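Local coordinates for mandelate racemase/muconate lactonizing enzyme-like protein (Rubrobacter xylanophilus DSM 9941, PDB 3CYJ) that belongs to the mandelate racemase/muconate lactonizing enzyme family of the enolase superfamily and holds a sodium ion in its barrel domain, at residues H258-A261 with G262-I266; L267-V271 with T272-G276. One frame throughout, in Å; residues are numbered along the deposited sequence.

Interaction 1. Residues H258-A261 with G262-I266; sequences HDLA and GCVDI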
ATOM      1  N   HIS A 258      16.533  -6.900   6.568  1.00 46.78           N
ATOM      2  CA  HIS A 258      15.711  -5.736   6.372  1.00 47.30           C
ATOM      3  C   HIS A 258      14.213  -6.064   6.129  1.00 46.90           C
ATOM      4  O   HIS A 258      13.329  -5.350   6.596  1.00 46.19           O
ATOM      5  CB  HIS A 258      16.272  -4.919   5.200  1.00 47.71           C
ATOM      6  CG  HIS A 258      15.365  -3.824   4.760  1.00 51.23           C
ATOM      7  ND1 HIS A 258      14.405  -4.011   3.788  1.00 57.04           N
ATOM      8  CD2 HIS A 258      15.215  -2.548   5.201  1.00 55.46           C
ATOM      9  CE1 HIS A 258      13.717  -2.886   3.630  1.00 60.22           C
ATOM     10  NE2 HIS A 258      14.182  -1.985   4.481  1.00 59.07           N
ATOM     11  N   ASP A 259      13.928  -7.102   5.332  1.00 47.19           N
ATOM     12  CA  ASP A 259      12.544  -7.561   5.172  1.00 46.89           C
ATOM     13  C   ASP A 259      12.030  -8.128   6.502  1.00 45.41           C
ATOM     14  O   ASP A 259      10.942  -7.792   6.933  1.00 45.82           O
ATOM     15  CB  ASP A 259      12.420  -8.605   4.069  1.00 47.96           C
ATOM     16  CG  ASP A 259      12.630  -8.007   2.631  1.00 51.84           C
ATOM     17  OD1 ASP A 259      12.431  -6.772   2.426  1.00 52.39           O
ATOM     18  OD2 ASP A 259      13.006  -8.801   1.716  1.00 55.02           O
ATOM     19  N   LEU A 260      12.817  -8.963   7.169  1.00 43.28           N
ATOM     20  CA  LEU A 260      12.374  -9.521   8.466  1.00 42.21           C
ATOM     21  C   LEU A 260      12.098  -8.440   9.516  1.00 40.83           C
ATOM     22  O   LEU A 260      11.115  -8.546  10.215  1.00 40.03           O
ATOM     23  CB  LEU A 260      13.412 -10.482   9.025  1.00 41.95           C
ATOM     24  CG  LEU A 260      12.940 -11.430  10.112  1.00 44.26           C
ATOM     25  CD1 LEU A 260      11.747 -12.234   9.596  1.00 42.26           C
ATOM     26  CD2 LEU A 260      14.072 -12.377  10.522  1.00 43.18           C
ATOM     27  N   ALA A 261      12.955  -7.395   9.587  1.00 39.87           N
ATOM     28  CA  ALA A 261      12.815  -6.328  10.578  1.00 40.00           C
ATOM     29  C   ALA A 261      11.441  -5.701  10.495  1.00 40.47           C
ATOM     30  O   ALA A 261      10.906  -5.265  11.493  1.00 42.66           O
ATOM     31  CB  ALA A 261      13.898  -5.276  10.451  1.00 38.64           C
ATOM     32  N   GLY A 262      10.826  -5.659   9.325  1.00 40.99           N
ATOM     33  CA  GLY A 262       9.463  -5.106   9.255  1.00 39.51           C
ATOM     34  C   GLY A 262       8.358  -6.040   9.730  1.00 40.63           C
ATOM     35  O   GLY A 262       7.190  -5.657   9.652  1.00 40.66           O
ATOM     36  N   CYS A 263       8.695  -7.238  10.244  1.00 40.65           N
ATOM     37  CA  CYS A 263       7.671  -8.279  10.513  1.00 42.05           C
ATOM     38  C   CYS A 263       7.641  -8.787  11.903  1.00 41.22           C
ATOM     39  O   CYS A 263       6.710  -9.520  12.240  1.00 41.98           O
ATOM     40  CB  CYS A 263       7.922  -9.544   9.663  1.00 42.29           C
ATOM     41  SG  CYS A 263       7.790  -9.227   7.964  1.00 50.80           S
ATOM     42  N   VAL A 264       8.681  -8.486  12.684  1.00 41.10           N
ATOM     43  CA  VAL A 264       8.861  -9.058  14.037  1.00 39.84           C
ATOM     44  C   VAL A 264       8.966  -7.983  15.104  1.00 40.17           C
ATOM     45  O   VAL A 264       9.161  -6.801  14.772  1.00 38.98           O
ATOM     46  CB  VAL A 264      10.158  -9.943  14.160  1.00 40.45           C
ATOM     47  CG1 VAL A 264      10.079 -11.182  13.252  1.00 39.97           C
ATOM     48  CG2 VAL A 264      11.422  -9.154  13.851  1.00 36.91           C
ATOM     49  N   ASP A 265       8.852  -8.398  16.382  1.00 38.89           N
ATOM     50  CA  ASP A 265       9.164  -7.519  17.499  1.00 38.61           C
ATOM     51  C   ASP A 265      10.659  -7.578  17.846  1.00 38.41           C
ATOM     52  O   ASP A 265      11.224  -6.600  18.371  1.00 39.25           O
ATOM     53  CB  ASP A 265       8.338  -7.893  18.744  1.00 38.98           C
ATOM     54  CG  ASP A 265       6.825  -7.941  18.463  1.00 42.13           C
ATOM     55  OD1 ASP A 265       6.273  -6.914  18.008  1.00 50.06           O
ATOM     56  OD2 ASP A 265       6.180  -8.988  18.680  1.00 37.75           O
ATOM     57  N   ILE A 266      11.287  -8.736  17.636  1.00 36.75           N
ATOM     58  CA  ILE A 266      12.680  -8.924  17.988  1.00 36.97           C
ATOM     59  C   ILE A 266      13.453  -9.636  16.861  1.00 37.47           C
ATOM     60  O   ILE A 266      13.057 -10.701  16.410  1.00 36.53           O
ATOM     61  CB  ILE A 266      12.856  -9.727  19.336  1.00 37.48           C
ATOM     62  CG1 ILE A 266      12.091  -9.060  20.486  1.00 37.80           C
ATOM     63  CG2 ILE A 266      14.346  -9.830  19.711  1.00 35.10           C
ATOM     64  CD1 ILE A 266      12.333  -9.638  21.814  1.00 40.15           C
TER
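Leu260 and Val264 meet where helix 254-261 of the enolase-type barrel gives way to the short loop feeding strand 266-269, one of the helix-to-strand links of this (β/α)7β barrel, the modified TIM barrel of the enolase superfamily. Leu260 looks away from the loop at its CB, but CG is swung anti to the backbone N (chi1 -162°) and the end of the chain comes back, bringing CD1 to 4.2 Å from Val264 CG1. The two side chains lie at a slant to each other and touch by single methyls rather than interlocking. The other branch of Val264, CG2, lies 3.7 Å from Leu260 O, a carbonyl already engaged by the backbone. Leu260 O takes Cys263 N at 2.8 Å, with the donor standing above the carbonyl plane, and a weak, strongly bent second bond from Val264 N. One residue back, Gly262 N bonds to Asp259 O at 3.2 Å. Both of the stronger bonds span three residues, as in a 3-10 turn, so the chain tightens as it turns off toward the strand. Around this turn, Leu260 also packs on Leu232 of helix 229-238, and Ala261 rests on Ile286 of helix 283-290. The carboxylate of Asp259 makes a salt bridge with Arg229 of a neighbouring subunit, while the ring of His258 meets His290 of a different neighbouring subunit edge-to-face, so this helix end also serves the assembly. Cys263 folds back over the turn: with SG beside its own backbone N (chi1 -63°), the sulfur comes to 3.6 Å from Asp259 O, the same carbonyl oxygen that receives Gly262 N.

Interaction 2. Residues L267-V271 with T272-G276; sequences LQADV and TRCGG
Asp270 and Thr272 lock together just beyond strand 266-269, in an Asx turn on the C-terminal side of the barrel strand. Asp270 OD1 accepts twice: from Thr272 OG1 at 2.7 Å on its syn side and from Thr272 N at 2.8 Å on its anti side. Both donors approach from the same face of the carboxylate, somewhat out of its plane. What lets the carboxylate reach forward over the turn is a CG lying anti to the backbone N (chi1 178°). The main-chain oxygen of Asp270 is doubly engaged too, receiving Arg273 N at 2.8 Å from above the carbonyl plane and Cys274 N at 3.0 Å almost in line with the C=O bond. Side-chain and main-chain acceptors of one residue thus wind the next four residues into an Asx motif. Ala269 CB also meets Cys274 CB at 4.1 Å, and Gly276 CA gives a CH...O contact to Val271 O.

The other carboxylate oxygen belongs to a much looser arrangement. OD2 lies over one face of the Arg273 guanidinium, the two planes 40° apart, with the extended arginine chain slanting past the aspartate so that Arg273 CD is 3.6 Å from Asp270 OD2. Asp270 OD2 to Arg273 NH1 is a long salt bridge of 3.9 Å, in which charge acts without an N-H directed at the oxygen; NH1 has its stronger salt-bridge partner in Glu249. The Asp270 side chain also touches His297. The arginine side chain is about 7 Å from the bound sodium ion. The chemistry implies a division of labour within one carboxylate: OD1 is fixed by directed bonds that hold the group's rotation, whereas OD2 probably contributes to the pairing with Arg273 through charge alone.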
ATOM      1  N   LEU A 267      14.551  -9.028  16.404  1.00 38.59           N
ATOM      2  CA  LEU A 267      15.316  -9.575  15.316  1.00 38.88           C
ATOM      3  C   LEU A 267      16.449 -10.430  15.877  1.00 38.99           C
ATOM      4  O   LEU A 267      17.090 -10.047  16.864  1.00 38.98           O
ATOM      5  CB  LEU A 267      15.855  -8.454  14.443  1.00 39.25           C
ATOM      6  CG  LEU A 267      16.714  -8.863  13.216  1.00 41.81           C
ATOM      7  CD1 LEU A 267      15.936  -9.759  12.339  1.00 46.12           C
ATOM      8  CD2 LEU A 267      17.049  -7.716  12.355  1.00 45.93           C
ATOM      9  N   GLN A 268      16.690 -11.586  15.261  1.00 38.29           N
ATOM     10  CA  GLN A 268      17.747 -12.462  15.696  1.00 38.74           C
ATOM     11  C   GLN A 268      18.714 -12.684  14.575  1.00 39.33           C
ATOM     12  O   GLN A 268      18.324 -12.688  13.417  1.00 39.80           O
ATOM     13  CB  GLN A 268      17.195 -13.827  16.060  1.00 38.54           C
ATOM     14  CG  GLN A 268      16.109 -13.793  17.085  1.00 41.21           C
ATOM     15  CD  GLN A 268      15.493 -15.148  17.299  1.00 43.23           C
ATOM     16  OE1 GLN A 268      15.071 -15.446  18.382  1.00 49.91           O
ATOM     17  NE2 GLN A 268      15.407 -15.960  16.254  1.00 47.47           N
ATOM     18  N   ALA A 269      19.989 -12.883  14.919  1.00 39.45           N
ATOM     19  CA  ALA A 269      20.932 -13.437  13.970  1.00 38.58           C
ATOM     20  C   ALA A 269      21.970 -14.299  14.715  1.00 38.23           C
ATOM     21  O   ALA A 269      22.089 -14.258  15.936  1.00 37.32           O
ATOM     22  CB  ALA A 269      21.559 -12.338  13.073  1.00 36.96           C
ATOM     23  N   ASP A 270      22.661 -15.144  13.970  1.00 37.77           N
ATOM     24  CA  ASP A 270      23.597 -16.095  14.543  1.00 37.94           C
ATOM     25  C   ASP A 270      24.942 -15.733  13.968  1.00 37.72           C
ATOM     26  O   ASP A 270      25.145 -15.816  12.761  1.00 37.57           O
ATOM     27  CB  ASP A 270      23.148 -17.478  14.091  1.00 39.19           C
ATOM     28  CG  ASP A 270      24.058 -18.620  14.569  1.00 41.32           C
ATOM     29  OD1 ASP A 270      25.297 -18.453  14.725  1.00 47.90           O
ATOM     30  OD2 ASP A 270      23.518 -19.719  14.723  1.00 39.97           O
ATOM     31  N   VAL A 271      25.853 -15.299  14.822  1.00 37.90           N
ATOM     32  CA  VAL A 271      27.182 -14.870  14.359  1.00 39.38           C
ATOM     33  C   VAL A 271      27.916 -15.940  13.490  1.00 39.11           C
ATOM     34  O   VAL A 271      28.782 -15.605  12.649  1.00 40.02           O
ATOM     35  CB  VAL A 271      28.093 -14.415  15.556  1.00 39.43           C
ATOM     36  CG1 VAL A 271      28.665 -15.585  16.265  1.00 40.86           C
ATOM     37  CG2 VAL A 271      29.216 -13.563  15.097  1.00 39.95           C
ATOM     38  N   THR A 272      27.541 -17.203  13.641  1.00 38.44           N
ATOM     39  CA  THR A 272      28.213 -18.252  12.880  1.00 38.75           C
ATOM     40  C   THR A 272      27.523 -18.515  11.535  1.00 40.12           C
ATOM     41  O   THR A 272      27.881 -19.425  10.793  1.00 39.97           O
ATOM     42  CB  THR A 272      28.412 -19.547  13.731  1.00 39.22           C
ATOM     43  OG1 THR A 272      27.170 -20.235  13.914  1.00 36.86           O
ATOM     44  CG2 THR A 272      29.030 -19.211  15.108  1.00 36.82           C
ATOM     45  N   ARG A 273      26.553 -17.672  11.191  1.00 40.97           N
ATOM     46  CA  ARG A 273      25.811 -17.886   9.956  1.00 41.57           C
ATOM     47  C   ARG A 273      25.628 -16.627   9.153  1.00 41.95           C
ATOM     48  O   ARG A 273      25.551 -16.691   7.937  1.00 42.31           O
ATOM     49  CB  ARG A 273      24.428 -18.428  10.262  1.00 41.58           C
ATOM     50  CG  ARG A 273      24.396 -19.809  10.789  1.00 43.81           C
ATOM     51  CD  ARG A 273      23.022 -20.085  11.160  1.00 46.32           C
ATOM     52  NE  ARG A 273      22.820 -21.490  11.318  1.00 56.13           N
ATOM     53  CZ  ARG A 273      21.749 -21.996  11.907  1.00 61.66           C
ATOM     54  NH1 ARG A 273      20.805 -21.161  12.379  1.00 60.93           N
ATOM     55  NH2 ARG A 273      21.615 -23.323  12.008  1.00 63.28           N
ATOM     56  N   CYS A 274      25.544 -15.488   9.840  1.00 41.72           N
ATOM     57  CA  CYS A 274      25.111 -14.256   9.225  1.00 42.37           C
ATOM     58  C   CYS A 274      26.289 -13.505   8.681  1.00 42.09           C
ATOM     59  O   CYS A 274      26.189 -12.305   8.391  1.00 42.71           O
ATOM     60  CB  CYS A 274      24.392 -13.373  10.254  1.00 42.51           C
ATOM     61  SG  CYS A 274      25.530 -12.781  11.533  1.00 44.75           S
ATOM     62  N   GLY A 275      27.429 -14.165   8.584  1.00 41.38           N
ATOM     63  CA  GLY A 275      28.584 -13.489   7.972  1.00 41.48           C
ATOM     64  C   GLY A 275      29.647 -13.110   8.981  1.00 41.35           C
ATOM     65  O   GLY A 275      30.538 -12.300   8.695  1.00 41.75           O
ATOM     66  N   GLY A 276      29.561 -13.713  10.153  1.00 40.76           N
ATOM     67  CA  GLY A 276      30.613 -13.564  11.129  1.00 41.66           C
ATOM     68  C   GLY A 276      30.530 -12.211  11.824  1.00 41.66           C
ATOM     69  O   GLY A 276      29.464 -11.599  11.912  1.00 40.91           O
TER

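In the fold
Followed from the N terminus, the chain runs down helix 254-261, turns through interaction 1 into strand 266-269, and leaves that strand through interaction 2 toward helix 276-280. The contacts come one after the other along the chain and neither nest nor cross. Each closes a short local turn, one at the entry to a single barrel strand and one at its exit, with centres about 15 Å apart. They still touch through the core, where Leu260 CD2 lies 3.7 Å from Leu267 CD1, packing the helix against the strand that follows it. Interaction 1 faces neighbouring subunits, whereas interaction 2 lies deep in the chain, nearer the sodium ion.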